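Local structure of phosphodiesterase (Salpingoeca rosetta, 7CJ3) at residues L197-M202 with E228-W233. The protein is a rhodopsin-phosphodiesterase of a choanoflagellate, present here as its membrane-embedded, bacteriorhodopsin-like helical domain with retinal bound. Residues are numbered along the deposited sequence; the frame is centred on the assembly and turned at random.
Sequences LHMWGM and EIVMSW. With OLC ((2R)-2,3-dihydroxypropyl (9Z)-octadec-9-enoate), chain N; OLC ((2R)-2,3-dihydroxypropyl (9Z)-octadec-9-enoate), chain O; RET (retinal), chain K.
Two neighbouring transmembrane helices of the bacteriorhodopsin-like bundle, 178-207 and 219-233, meet here through M199, W200, I229 and V230. Segments 197-202 and 228-233 run nearly antiparallel, at 158°, and their axes come no closer than 10.9 Å. Side chains alone bridge the gap, and the contact is apolar and small. M199 does most of the reaching. Its CG lies anti to the backbone N (chi1 -178°), and bends at chi2 and chi3 turn the methyl toward the other helix. There M199 CE comes 3.6 Å from I229 CG2 and 3.9 Å from V230 CG2, while SD approaches I229 CD1. V230 CG2 also meets the benzene part of the W200 indole, 4.0 Å from CE3, with the two side chains crossing at about a right angle. One V230 methyl thus touches both M199 and W200.

The W200 side of the contact faces lipid. A monoolein chain (OLC, chain N) lies over one face of the indole, its C9 offset toward the rim. W200 NE1 donates a bent hydrogen bond to the ester carbonyl oxygen O19 of the same lipid (3.0 Å, N-H...O angle 135°). R226 adds a cation-pi contact to this ring.

The I229 side leads to the retinal pocket. I229 CG2 sits over the centre of the W233 ring, 3.7 Å above its plane. I229 therefore links M199 to a pocket tryptophan. On the opposite face of W233, retinal C20 lies 3.4 Å above the plane, offset toward the rim, and is 3.5 Å from CE2.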
loop_
_atom_site.group_PDB
_atom_site.type_symbol
_atom_site.label_atom_id
_atom_site.label_comp_id
_atom_site.label_asym_id
_atom_site.label_seq_id
_atom_site.Cartn_x
_atom_site.Cartn_y
_atom_site.Cartn_z
ATOM N N LEU B 197 -20.451 -9.498 -16.962
ATOM C CA LEU B 197 -21.755 -9.013 -17.475
ATOM C C LEU B 197 -22.809 -9.214 -16.388
ATOM O O LEU B 197 -23.617 -8.275 -16.162
ATOM C CB LEU B 197 -22.147 -9.764 -18.756
ATOM C CG LEU B 197 -21.815 -9.076 -20.086
ATOM C CD1 LEU B 197 -22.006 -10.030 -21.258
ATOM C CD2 LEU B 197 -22.639 -7.799 -20.285
ATOM N N HIS B 198 -22.807 -10.401 -15.769
ATOM C CA HIS B 198 -23.778 -10.791 -14.718
ATOM C C HIS B 198 -23.463 -10.043 -13.429
ATOM O O HIS B 198 -24.430 -9.644 -12.741
ATOM C CB HIS B 198 -23.831 -12.302 -14.533
ATOM C CG HIS B 198 -24.716 -12.977 -15.523
ATOM N ND1 HIS B 198 -24.266 -13.419 -16.744
ATOM C CD2 HIS B 198 -26.036 -13.279 -15.459
ATOM C CE1 HIS B 198 -25.281 -13.995 -17.380
ATOM N NE2 HIS B 198 -26.376 -13.908 -16.615
ATOM N N MET B 199 -22.181 -9.831 -13.125
ATOM C CA MET B 199 -21.774 -8.983 -11.973
ATOM C C MET B 199 -22.347 -7.576 -12.168
ATOM O O MET B 199 -22.937 -7.038 -11.196
ATOM C CB MET B 199 -20.256 -8.875 -11.852
ATOM C CG MET B 199 -19.817 -8.058 -10.664
ATOM S SD MET B 199 -19.518 -6.285 -11.031
ATOM C CE MET B 199 -18.412 -6.432 -12.439
ATOM N N TRP B 200 -22.144 -7.008 -13.370
ATOM C CA TRP B 200 -22.647 -5.670 -13.779
ATOM C C TRP B 200 -24.176 -5.654 -13.588
ATOM O O TRP B 200 -24.686 -4.718 -12.944
ATOM C CB TRP B 200 -22.184 -5.332 -15.208
ATOM C CG TRP B 200 -22.426 -3.906 -15.612
ATOM C CD1 TRP B 200 -23.568 -3.388 -16.149
ATOM C CD2 TRP B 200 -21.513 -2.797 -15.492
ATOM N NE1 TRP B 200 -23.429 -2.045 -16.367
ATOM C CE2 TRP B 200 -22.187 -1.652 -15.954
ATOM C CE3 TRP B 200 -20.205 -2.656 -15.024
ATOM C CZ2 TRP B 200 -21.603 -0.393 -15.958
ATOM C CZ3 TRP B 200 -19.618 -1.412 -15.042
ATOM C CH2 TRP B 200 -20.315 -0.295 -15.505
ATOM N N GLY B 201 -24.852 -6.726 -14.004
ATOM C CA GLY B 201 -26.309 -6.917 -13.877
ATOM C C GLY B 201 -26.821 -6.742 -12.458
ATOM O O GLY B 201 -27.741 -5.922 -12.248
ATOM N N MET B 202 -26.268 -7.495 -11.507
ATOM C CA MET B 202 -26.838 -7.623 -10.134
ATOM C C MET B 202 -26.651 -6.310 -9.363
ATOM O O MET B 202 -27.551 -5.965 -8.576
ATOM C CB MET B 202 -26.234 -8.807 -9.366
ATOM C CG MET B 202 -24.773 -8.664 -9.017
ATOM S SD MET B 202 -24.211 -9.958 -7.843
ATOM C CE MET B 202 -24.271 -11.416 -8.885
ATOM N N GLU B 228 -15.015 -0.460 -10.773
ATOM C CA GLU B 228 -13.699 -0.786 -10.180
ATOM C C GLU B 228 -13.271 -2.196 -10.619
ATOM O O GLU B 228 -12.094 -2.339 -11.028
ATOM C CB GLU B 228 -13.780 -0.681 -8.663
ATOM C CG GLU B 228 -12.429 -0.621 -7.978
ATOM C CD GLU B 228 -11.740 -1.938 -7.659
ATOM O OE1 GLU B 228 -10.510 -1.865 -7.518
ATOM O OE2 GLU B 228 -12.393 -3.014 -7.539
ATOM N N ILE B 229 -14.192 -3.174 -10.523
ATOM C CA ILE B 229 -13.969 -4.624 -10.774
ATOM C C ILE B 229 -13.601 -4.820 -12.251
ATOM O O ILE B 229 -12.604 -5.517 -12.551
ATOM C CB ILE B 229 -15.218 -5.413 -10.315
ATOM C CG1 ILE B 229 -15.316 -5.392 -8.781
ATOM C CG2 ILE B 229 -15.234 -6.850 -10.844
ATOM C CD1 ILE B 229 -16.680 -5.700 -8.236
ATOM N N VAL B 230 -14.334 -4.156 -13.142
ATOM C CA VAL B 230 -14.122 -4.214 -14.614
ATOM C C VAL B 230 -12.749 -3.612 -14.950
ATOM O O VAL B 230 -11.984 -4.242 -15.722
ATOM C CB VAL B 230 -15.277 -3.517 -15.354
ATOM C CG1 VAL B 230 -14.984 -3.342 -16.850
ATOM C CG2 VAL B 230 -16.589 -4.267 -15.150
ATOM N N MET B 231 -12.410 -2.454 -14.384
ATOM C CA MET B 231 -11.133 -1.801 -14.737
ATOM C C MET B 231 -9.998 -2.692 -14.237
ATOM O O MET B 231 -9.187 -3.126 -15.079
ATOM C CB MET B 231 -11.062 -0.385 -14.158
ATOM C CG MET B 231 -9.697 0.252 -14.027
ATOM S SD MET B 231 -9.164 1.179 -15.506
ATOM C CE MET B 231 -7.407 0.804 -15.583
ATOM N N SER B 232 -9.996 -3.029 -12.940
ATOM C CA SER B 232 -8.889 -3.740 -12.243
ATOM C C SER B 232 -8.739 -5.188 -12.729
ATOM O O SER B 232 -7.635 -5.557 -13.073
ATOM C CB SER B 232 -9.075 -3.683 -10.755
ATOM O OG SER B 232 -10.340 -4.181 -10.363
ATOM N N TRP B 233 -9.816 -5.975 -12.760
ATOM C CA TRP B 233 -9.764 -7.438 -13.011
ATOM C C TRP B 233 -9.343 -7.701 -14.453
ATOM O O TRP B 233 -8.822 -8.800 -14.736
ATOM C CB TRP B 233 -11.114 -8.110 -12.757
ATOM C CG TRP B 233 -11.535 -8.243 -11.328
ATOM C CD1 TRP B 233 -11.319 -7.376 -10.293
ATOM C CD2 TRP B 233 -12.331 -9.309 -10.790
ATOM N NE1 TRP B 233 -11.917 -7.840 -9.149
ATOM C CE2 TRP B 233 -12.540 -9.023 -9.425
ATOM C CE3 TRP B 233 -12.903 -10.460 -11.339
ATOM C CZ2 TRP B 233 -13.298 -9.857 -8.605
ATOM C CZ3 TRP B 233 -13.640 -11.288 -10.526
ATOM C CH2 TRP B 233 -13.833 -10.985 -9.178
HETATM C C18 OLC N . -11.137 -7.267 -21.865
HETATM C C10 OLC N . -20.157 -4.199 -18.499
HETATM C C9 OLC N . -21.252 -3.459 -18.782
HETATM C C17 OLC N . -12.540 -6.687 -22.018
HETATM C C11 OLC N . -19.585 -5.297 -19.345
HETATM C C8 OLC N . -22.141 -3.575 -19.974
HETATM C C24 OLC N . -30.527 -0.172 -15.361
HETATM C C16 OLC N . -13.514 -6.921 -20.845
HETATM C C12 OLC N . -18.095 -5.423 -19.122
HETATM C C7 OLC N . -23.523 -3.007 -19.674
HETATM C C15 OLC N . -14.988 -6.718 -21.242
HETATM C C13 OLC N . -17.348 -5.912 -20.401
HETATM C C6 OLC N . -24.639 -3.728 -20.438
HETATM C C14 OLC N . -15.825 -6.115 -20.108
HETATM C C5 OLC N . -25.136 -5.080 -19.867
HETATM C C4 OLC N . -25.995 -5.082 -18.561
HETATM C C3 OLC N . -26.622 -3.738 -18.133
HETATM C C2 OLC N . -27.086 -3.633 -16.661
HETATM C C21 OLC N . -28.058 -0.290 -14.667
HETATM C C1 OLC N . -27.112 -2.154 -16.206
HETATM C C22 OLC N . -29.377 0.526 -14.622
HETATM O O19 OLC N . -26.299 -1.346 -16.673
HETATM O O25 OLC N . -31.740 0.458 -14.980
HETATM O O23 OLC N . -29.795 0.830 -13.268
HETATM O O20 OLC N . -28.112 -1.621 -15.245
HETATM C C18 OLC O . -12.720 -15.937 -28.260
HETATM C C10 OLC O . -19.718 -14.926 -23.371
HETATM C C9 OLC O . -20.822 -14.804 -22.632
HETATM C C17 OLC O . -14.126 -16.389 -28.625
HETATM C C11 OLC O . -19.326 -14.002 -24.495
HETATM C C8 OLC O . -21.856 -13.737 -22.847
HETATM C C24 OLC O . -30.556 -13.588 -24.319
HETATM C C16 OLC O . -15.065 -16.181 -27.430
HETATM C C12 OLC O . -18.392 -14.753 -25.439
HETATM C C7 OLC O . -22.950 -13.789 -21.772
HETATM C C15 OLC O . -16.412 -15.519 -27.785
HETATM C C13 OLC O . -17.029 -14.089 -25.678
HETATM C C6 OLC O . -24.194 -13.140 -22.363
HETATM C C14 OLC O . -16.604 -14.113 -27.161
HETATM C C5 OLC O . -25.089 -12.415 -21.375
HETATM C C4 OLC O . -25.582 -13.363 -20.310
HETATM C C3 OLC O . -26.565 -14.445 -20.782
HETATM C C2 OLC O . -27.854 -13.882 -21.413
HETATM C C21 OLC O . -31.408 -14.268 -22.058
HETATM C C1 OLC O . -29.056 -14.804 -21.218
HETATM C C22 OLC O . -31.230 -13.091 -23.030
HETATM O O19 OLC O . -28.917 -16.015 -21.197
HETATM O O25 OLC O . -29.544 -12.676 -24.765
HETATM O O23 OLC O . -32.504 -12.462 -23.307
HETATM O O20 OLC O . -30.404 -14.260 -21.040
HETATM C C1 RET K . -6.604 -15.511 -16.380
HETATM C C2 RET K . -6.414 -16.568 -17.469
HETATM C C3 RET K . -6.688 -16.093 -18.825
HETATM C C4 RET K . -8.088 -15.527 -18.930
HETATM C C5 RET K . -8.582 -14.798 -17.711
HETATM C C6 RET K . -7.862 -14.669 -16.570
HETATM C C7 RET K . -8.345 -13.754 -15.526
HETATM C C8 RET K . -7.860 -13.564 -14.235
HETATM C C9 RET K . -8.469 -12.849 -13.162
HETATM C C10 RET K . -7.892 -12.771 -11.870
HETATM C C11 RET K . -8.276 -11.966 -10.790
HETATM C C12 RET K . -7.662 -11.784 -9.556
HETATM C C13 RET K . -8.113 -11.003 -8.478
HETATM C C14 RET K . -7.433 -11.006 -7.274
HETATM C C15 RET K . -8.008 -10.704 -5.966
HETATM C C16 RET K . -6.674 -16.315 -15.068
HETATM C C17 RET K . -5.346 -14.623 -16.354
HETATM C C18 RET K . -9.973 -14.238 -17.922
HETATM C C19 RET K . -9.762 -12.118 -13.358
HETATM C C20 RET K . -9.331 -10.154 -8.688
#